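Local coordinates for regulatory protein SWI6 (Saccharomyces cerevisiae, PDB 1SW6) that serves as the shared regulatory subunit of the SBF and MBF complexes, which drive cell-cycle-dependent transcription in budding yeast, here represented by its ankyrin-repeat domain, at residues P52-F66 with N113-V127. Numbering follows the deposited sequence.
Sequences PVVNDNEQKMKLEAF and NDAFPNTQLNLNIPV
The ammonium NZ of K62 donates to the carbonyl O of T119 at 2.8 Å, arriving 32° out of the carbonyl plane, and a weak bond runs from the same nitrogen to a water that also lies beside F116 O. The lysine is buried and fully extended; with CG anti to the backbone N (chi1 -178°), its chain runs from helix 57-71 past F116 to the loop carbonyl. On the way its methylenes brush the start of the F116 side chain, K62 CG lying 3.5 Å from F116 CG. K62 CA sits over one face of the same ring, 3.9 Å from its centroid, in a CH-pi contact, while A65 CB touches the far end of the ring at CE1 and CZ. One turn back, Q59 lays CG against T119 CG2 (3.4 Å) and sends NE2 to Q120 O in a weak hydrogen bond. L63 points its CD2 branch into the bend of the loop, 3.5 Å from I125 CB and 3.6 Å from V127 CG2. I125 also meets V54 at about a right angle, tightly, with V54 CG2 3.2 Å from I125 CG2. An Asx turn, in which N122 OD1 accepts from N124 N at 2.9 Å, bends the loop at N122-N124. Further along the helix, F66 takes L121 CD2 over one face and reaches L108, L109 and V112 of helix 105-115. L63 and V127 both rest on P134 at the start of helix 134-140, so helix 57-71 and this irregular loop pack against the first ankyrin repeat, at one end of the elongated ankyrin-repeat domain.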
loop_
_atom_site.group_PDB
_atom_site.type_symbol
_atom_site.label_atom_id
_atom_site.label_comp_id
_atom_site.label_asym_id
_atom_site.label_seq_id
_atom_site.Cartn_x
_atom_site.Cartn_y
_atom_site.Cartn_z
ATOM N N PRO A 52 12.980 -8.140 -11.681
ATOM C CA PRO A 52 12.943 -8.926 -12.915
ATOM C C PRO A 52 11.912 -8.422 -13.922
ATOM O O PRO A 52 10.783 -8.083 -13.560
ATOM C CB PRO A 52 12.653 -10.340 -12.412
ATOM C CG PRO A 52 11.901 -10.105 -11.132
ATOM C CD PRO A 52 12.650 -8.970 -10.510
ATOM N N VAL A 53 12.313 -8.344 -15.187
ATOM C CA VAL A 53 11.403 -7.892 -16.232
ATOM C C VAL A 53 10.779 -9.125 -16.866
ATOM O O VAL A 53 11.091 -9.493 -17.999
ATOM C CB VAL A 53 12.129 -7.077 -17.321
ATOM C CG1 VAL A 53 11.109 -6.541 -18.318
ATOM C CG2 VAL A 53 12.915 -5.935 -16.685
ATOM N N VAL A 54 9.897 -9.764 -16.110
ATOM C CA VAL A 54 9.222 -10.966 -16.563
ATOM C C VAL A 54 8.585 -10.800 -17.928
ATOM O O VAL A 54 7.880 -9.825 -18.190
ATOM C CB VAL A 54 8.149 -11.397 -15.558
ATOM C CG1 VAL A 54 7.410 -12.628 -16.074
ATOM C CG2 VAL A 54 8.807 -11.683 -14.216
ATOM N N ASN A 55 8.845 -11.772 -18.793
ATOM C CA ASN A 55 8.314 -11.774 -20.145
ATOM C C ASN A 55 6.964 -12.483 -20.221
ATOM O O ASN A 55 5.963 -11.879 -20.619
ATOM C CB ASN A 55 9.314 -12.442 -21.096
ATOM C CG ASN A 55 8.763 -12.610 -22.501
ATOM O OD1 ASN A 55 7.950 -13.504 -22.763
ATOM N ND2 ASN A 55 9.199 -11.744 -23.414
ATOM N N ASP A 56 6.932 -13.756 -19.833
ATOM C CA ASP A 56 5.693 -14.533 -19.876
ATOM C C ASP A 56 4.583 -13.883 -19.049
ATOM O O ASP A 56 4.553 -14.011 -17.822
ATOM C CB ASP A 56 5.933 -15.957 -19.368
ATOM C CG ASP A 56 4.768 -16.886 -19.668
ATOM O OD1 ASP A 56 3.608 -16.502 -19.403
ATOM O OD2 ASP A 56 5.013 -18.006 -20.167
ATOM N N ASN A 57 3.674 -13.191 -19.733
ATOM C CA ASN A 57 2.559 -12.519 -19.083
ATOM C C ASN A 57 1.598 -13.494 -18.415
ATOM O O ASN A 57 0.921 -13.148 -17.450
ATOM C CB ASN A 57 1.789 -11.672 -20.094
ATOM C CG ASN A 57 0.488 -11.134 -19.528
ATOM O OD1 ASN A 57 0.482 -10.372 -18.555
ATOM N ND2 ASN A 57 -0.626 -11.535 -20.130
ATOM N N GLU A 58 1.531 -14.714 -18.932
ATOM C CA GLU A 58 0.638 -15.700 -18.351
ATOM C C GLU A 58 1.196 -16.258 -17.042
ATOM O O GLU A 58 0.436 -16.695 -16.175
ATOM C CB GLU A 58 0.342 -16.809 -19.368
ATOM C CG GLU A 58 -0.422 -16.274 -20.590
ATOM C CD GLU A 58 -1.095 -17.354 -21.423
ATOM O OE1 GLU A 58 -1.811 -16.998 -22.387
ATOM O OE2 GLU A 58 -0.915 -18.553 -21.120
ATOM N N GLN A 59 2.517 -16.235 -16.886
ATOM C CA GLN A 59 3.114 -16.710 -15.642
ATOM C C GLN A 59 2.682 -15.739 -14.560
ATOM O O GLN A 59 2.377 -16.136 -13.435
ATOM C CB GLN A 59 4.636 -16.714 -15.714
ATOM C CG GLN A 59 5.232 -17.844 -16.506
ATOM C CD GLN A 59 6.724 -17.978 -16.261
ATOM O OE1 GLN A 59 7.497 -17.048 -16.507
ATOM N NE2 GLN A 59 7.136 -19.138 -15.765
ATOM N N LYS A 60 2.647 -14.459 -14.921
ATOM C CA LYS A 60 2.252 -13.411 -13.994
ATOM C C LYS A 60 0.797 -13.574 -13.569
ATOM O O LYS A 60 0.478 -13.489 -12.378
ATOM C CB LYS A 60 2.459 -12.035 -14.629
ATOM C CG LYS A 60 2.128 -10.887 -13.698
ATOM C CD LYS A 60 2.489 -9.546 -14.313
ATOM C CE LYS A 60 2.253 -8.412 -13.321
ATOM N NZ LYS A 60 2.443 -7.060 -13.926
ATOM N N MET A 61 -0.080 -13.816 -14.541
ATOM C CA MET A 61 -1.500 -14.002 -14.252
ATOM C C MET A 61 -1.675 -15.174 -13.292
ATOM O O MET A 61 -2.502 -15.118 -12.385
ATOM C CB MET A 61 -2.287 -14.258 -15.541
ATOM C CG MET A 61 -2.108 -13.167 -16.576
ATOM S SD MET A 61 -2.871 -13.562 -18.158
ATOM C CE MET A 61 -3.343 -11.922 -18.708
ATOM N N LYS A 62 -0.888 -16.226 -13.491
ATOM C CA LYS A 62 -0.961 -17.388 -12.624
ATOM C C LYS A 62 -0.445 -17.028 -11.232
ATOM O O LYS A 62 -1.078 -17.348 -10.226
ATOM C CB LYS A 62 -0.127 -18.539 -13.188
ATOM C CG LYS A 62 -0.214 -19.800 -12.341
ATOM C CD LYS A 62 0.723 -20.885 -12.835
ATOM C CE LYS A 62 0.519 -22.172 -12.043
ATOM N NZ LYS A 62 1.513 -23.223 -12.428
ATOM N N LEU A 63 0.710 -16.366 -11.173
ATOM C CA LEU A 63 1.277 -15.971 -9.887
ATOM C C LEU A 63 0.278 -15.073 -9.154
ATOM O O LEU A 63 0.033 -15.242 -7.955
ATOM C CB LEU A 63 2.598 -15.215 -10.082
ATOM C CG LEU A 63 3.251 -14.699 -8.791
ATOM C CD1 LEU A 63 3.504 -15.878 -7.865
ATOM C CD2 LEU A 63 4.561 -13.964 -9.107
ATOM N N GLU A 64 -0.293 -14.122 -9.885
ATOM C CA GLU A 64 -1.276 -13.212 -9.313
ATOM C C GLU A 64 -2.438 -14.001 -8.728
ATOM O O GLU A 64 -2.969 -13.643 -7.679
ATOM C CB GLU A 64 -1.797 -12.235 -10.375
ATOM C CG GLU A 64 -0.841 -11.087 -10.710
ATOM C CD GLU A 64 -1.457 -10.060 -11.666
ATOM O OE1 GLU A 64 -0.808 -9.022 -11.938
ATOM O OE2 GLU A 64 -2.589 -10.294 -12.148
ATOM N N ALA A 65 -2.825 -15.081 -9.400
ATOM C CA ALA A 65 -3.936 -15.908 -8.931
ATOM C C ALA A 65 -3.551 -16.604 -7.634
ATOM O O ALA A 65 -4.248 -16.488 -6.624
ATOM C CB ALA A 65 -4.319 -16.948 -9.996
ATOM N N PHE A 66 -2.435 -17.324 -7.675
ATOM C CA PHE A 66 -1.929 -18.040 -6.513
ATOM C C PHE A 66 -1.802 -17.109 -5.309
ATOM O O PHE A 66 -2.135 -17.481 -4.185
ATOM C CB PHE A 66 -0.566 -18.642 -6.844
ATOM C CG PHE A 66 0.071 -19.388 -5.699
ATOM C CD1 PHE A 66 -0.629 -20.379 -5.022
ATOM C CD2 PHE A 66 1.390 -19.134 -5.338
ATOM C CE1 PHE A 66 -0.024 -21.113 -4.004
ATOM C CE2 PHE A 66 2.008 -19.861 -4.321
ATOM C CZ PHE A 66 1.300 -20.854 -3.652
ATOM N N ASN A 113 -1.903 -25.056 -9.773
ATOM C CA ASN A 113 -1.272 -25.663 -10.940
ATOM C C ASN A 113 -2.324 -26.346 -11.806
ATOM O O ASN A 113 -2.117 -26.556 -13.003
ATOM C CB ASN A 113 -0.214 -26.680 -10.507
ATOM C CG ASN A 113 1.083 -26.020 -10.084
ATOM O OD1 ASN A 113 1.978 -26.671 -9.548
ATOM N ND2 ASN A 113 1.193 -24.723 -10.333
ATOM N N ASP A 114 -3.452 -26.687 -11.193
ATOM C CA ASP A 114 -4.537 -27.333 -11.910
ATOM C C ASP A 114 -5.320 -26.276 -12.672
ATOM O O ASP A 114 -5.625 -26.452 -13.851
ATOM C CB ASP A 114 -5.467 -28.069 -10.940
ATOM C CG ASP A 114 -4.743 -29.129 -10.130
ATOM O OD1 ASP A 114 -3.845 -29.797 -10.686
ATOM O OD2 ASP A 114 -5.078 -29.307 -8.940
ATOM N N ALA A 115 -5.643 -25.179 -11.992
ATOM C CA ALA A 115 -6.383 -24.083 -12.613
ATOM C C ALA A 115 -5.558 -23.517 -13.767
ATOM O O ALA A 115 -6.103 -23.029 -14.755
ATOM C CB ALA A 115 -6.675 -22.993 -11.585
ATOM N N PHE A 116 -4.237 -23.589 -13.625
ATOM C CA PHE A 116 -3.316 -23.112 -14.649
ATOM C C PHE A 116 -2.363 -24.247 -15.018
ATOM O O PHE A 116 -1.154 -24.156 -14.785
ATOM C CB PHE A 116 -2.491 -21.919 -14.148
ATOM C CG PHE A 116 -3.305 -20.704 -13.811
ATOM C CD1 PHE A 116 -4.058 -20.657 -12.642
ATOM C CD2 PHE A 116 -3.300 -19.598 -14.653
ATOM C CE1 PHE A 116 -4.794 -19.521 -12.312
ATOM C CE2 PHE A 116 -4.035 -18.454 -14.332
ATOM C CZ PHE A 116 -4.783 -18.416 -13.158
ATOM N N PRO A 117 -2.899 -25.332 -15.603
ATOM C CA PRO A 117 -2.090 -26.489 -16.003
ATOM C C PRO A 117 -1.299 -26.144 -17.259
ATOM O O PRO A 117 -0.441 -26.907 -17.712
ATOM C CB PRO A 117 -3.145 -27.552 -16.262
ATOM C CG PRO A 117 -4.244 -26.740 -16.907
ATOM C CD PRO A 117 -4.302 -25.495 -16.037
ATOM N N ASN A 118 -1.603 -24.965 -17.793
ATOM C CA ASN A 118 -0.990 -24.438 -19.006
ATOM C C ASN A 118 0.321 -23.674 -18.801
ATOM O O ASN A 118 1.179 -23.666 -19.683
ATOM C CB ASN A 118 -2.003 -23.530 -19.716
ATOM C CG ASN A 118 -2.571 -22.444 -18.796
ATOM O OD1 ASN A 118 -3.107 -22.738 -17.724
ATOM N ND2 ASN A 118 -2.458 -21.186 -19.220
ATOM N N THR A 119 0.471 -23.030 -17.646
ATOM C CA THR A 119 1.674 -22.249 -17.357
ATOM C C THR A 119 2.385 -22.768 -16.114
ATOM O O THR A 119 1.765 -23.383 -15.248
ATOM C CB THR A 119 1.323 -20.764 -17.107
ATOM O OG1 THR A 119 0.387 -20.315 -18.096
ATOM C CG2 THR A 119 2.576 -19.901 -17.175
ATOM N N GLN A 120 3.687 -22.518 -16.021
ATOM C CA GLN A 120 4.442 -22.956 -14.858
ATOM C C GLN A 120 4.447 -21.860 -13.799
ATOM O O GLN A 120 4.508 -20.674 -14.127
ATOM C CB GLN A 120 5.882 -23.295 -15.239
ATOM C CG GLN A 120 6.731 -23.702 -14.041
ATOM C CD GLN A 120 8.128 -24.150 -14.430
ATOM O OE1 GLN A 120 8.872 -23.411 -15.086
ATOM N NE2 GLN A 120 8.496 -25.364 -14.020
ATOM N N LEU A 121 4.377 -22.262 -12.532
ATOM C CA LEU A 121 4.380 -21.310 -11.425
ATOM C C LEU A 121 5.770 -20.733 -11.200
ATOM O O LEU A 121 6.724 -21.468 -10.957
ATOM C CB LEU A 121 3.910 -21.975 -10.135
ATOM C CG LEU A 121 3.890 -21.013 -8.942
ATOM C CD1 LEU A 121 2.925 -19.869 -9.237
ATOM C CD2 LEU A 121 3.473 -21.747 -7.679
ATOM N N ASN A 122 5.873 -19.410 -11.272
ATOM C CA ASN A 122 7.142 -18.713 -11.084
ATOM C C ASN A 122 6.936 -17.693 -9.967
ATOM O O ASN A 122 6.178 -16.742 -10.137
ATOM C CB ASN A 122 7.525 -18.002 -12.381
ATOM C CG ASN A 122 8.933 -17.450 -12.355
ATOM O OD1 ASN A 122 9.355 -16.820 -11.382
ATOM N ND2 ASN A 122 9.669 -17.670 -13.439
ATOM N N LEU A 123 7.609 -17.890 -8.833
ATOM C CA LEU A 123 7.466 -16.994 -7.682
ATOM C C LEU A 123 8.275 -15.709 -7.751
ATOM O O LEU A 123 8.090 -14.815 -6.925
ATOM C CB LEU A 123 7.852 -17.725 -6.394
ATOM C CG LEU A 123 7.129 -19.028 -6.074
ATOM C CD1 LEU A 123 7.772 -19.667 -4.862
ATOM C CD2 LEU A 123 5.656 -18.750 -5.837
ATOM N N ASN A 124 9.159 -15.607 -8.735
ATOM C CA ASN A 124 10.009 -14.435 -8.853
ATOM C C ASN A 124 9.604 -13.473 -9.973
ATOM O O ASN A 124 10.396 -13.155 -10.870
ATOM C CB ASN A 124 11.459 -14.904 -9.010
ATOM C CG ASN A 124 11.911 -15.778 -7.839
ATOM O OD1 ASN A 124 12.382 -16.900 -8.027
ATOM N ND2 ASN A 124 11.760 -15.261 -6.623
ATOM N N ILE A 125 8.363 -13.002 -9.885
ATOM C CA ILE A 125 7.783 -12.076 -10.851
ATOM C C ILE A 125 7.157 -10.895 -10.113
ATOM O O ILE A 125 6.465 -11.078 -9.113
ATOM C CB ILE A 125 6.640 -12.751 -11.651
ATOM C CG1 ILE A 125 7.162 -13.982 -12.387
ATOM C CG2 ILE A 125 6.008 -11.752 -12.609
ATOM C CD1 ILE A 125 6.070 -14.779 -13.073
ATOM N N PRO A 126 7.398 -9.665 -10.588
ATOM C CA PRO A 126 6.776 -8.544 -9.876
ATOM C C PRO A 126 5.258 -8.741 -9.981
ATOM O O PRO A 126 4.753 -9.164 -11.025
ATOM C CB PRO A 126 7.271 -7.325 -10.649
ATOM C CG PRO A 126 8.630 -7.772 -11.131
ATOM C CD PRO A 126 8.366 -9.191 -11.592
ATOM N N VAL A 127 4.537 -8.447 -8.904
ATOM C CA VAL A 127 3.091 -8.640 -8.887
ATOM C C VAL A 127 2.281 -7.348 -8.978
ATOM O O VAL A 127 1.058 -7.377 -9.113
ATOM C CB VAL A 127 2.690 -9.451 -7.627
ATOM C CG1 VAL A 127 1.200 -9.370 -7.372
ATOM C CG2 VAL A 127 3.097 -10.896 -7.819
HETATM O O HOH W 1 1.068 -26.148 -13.849
#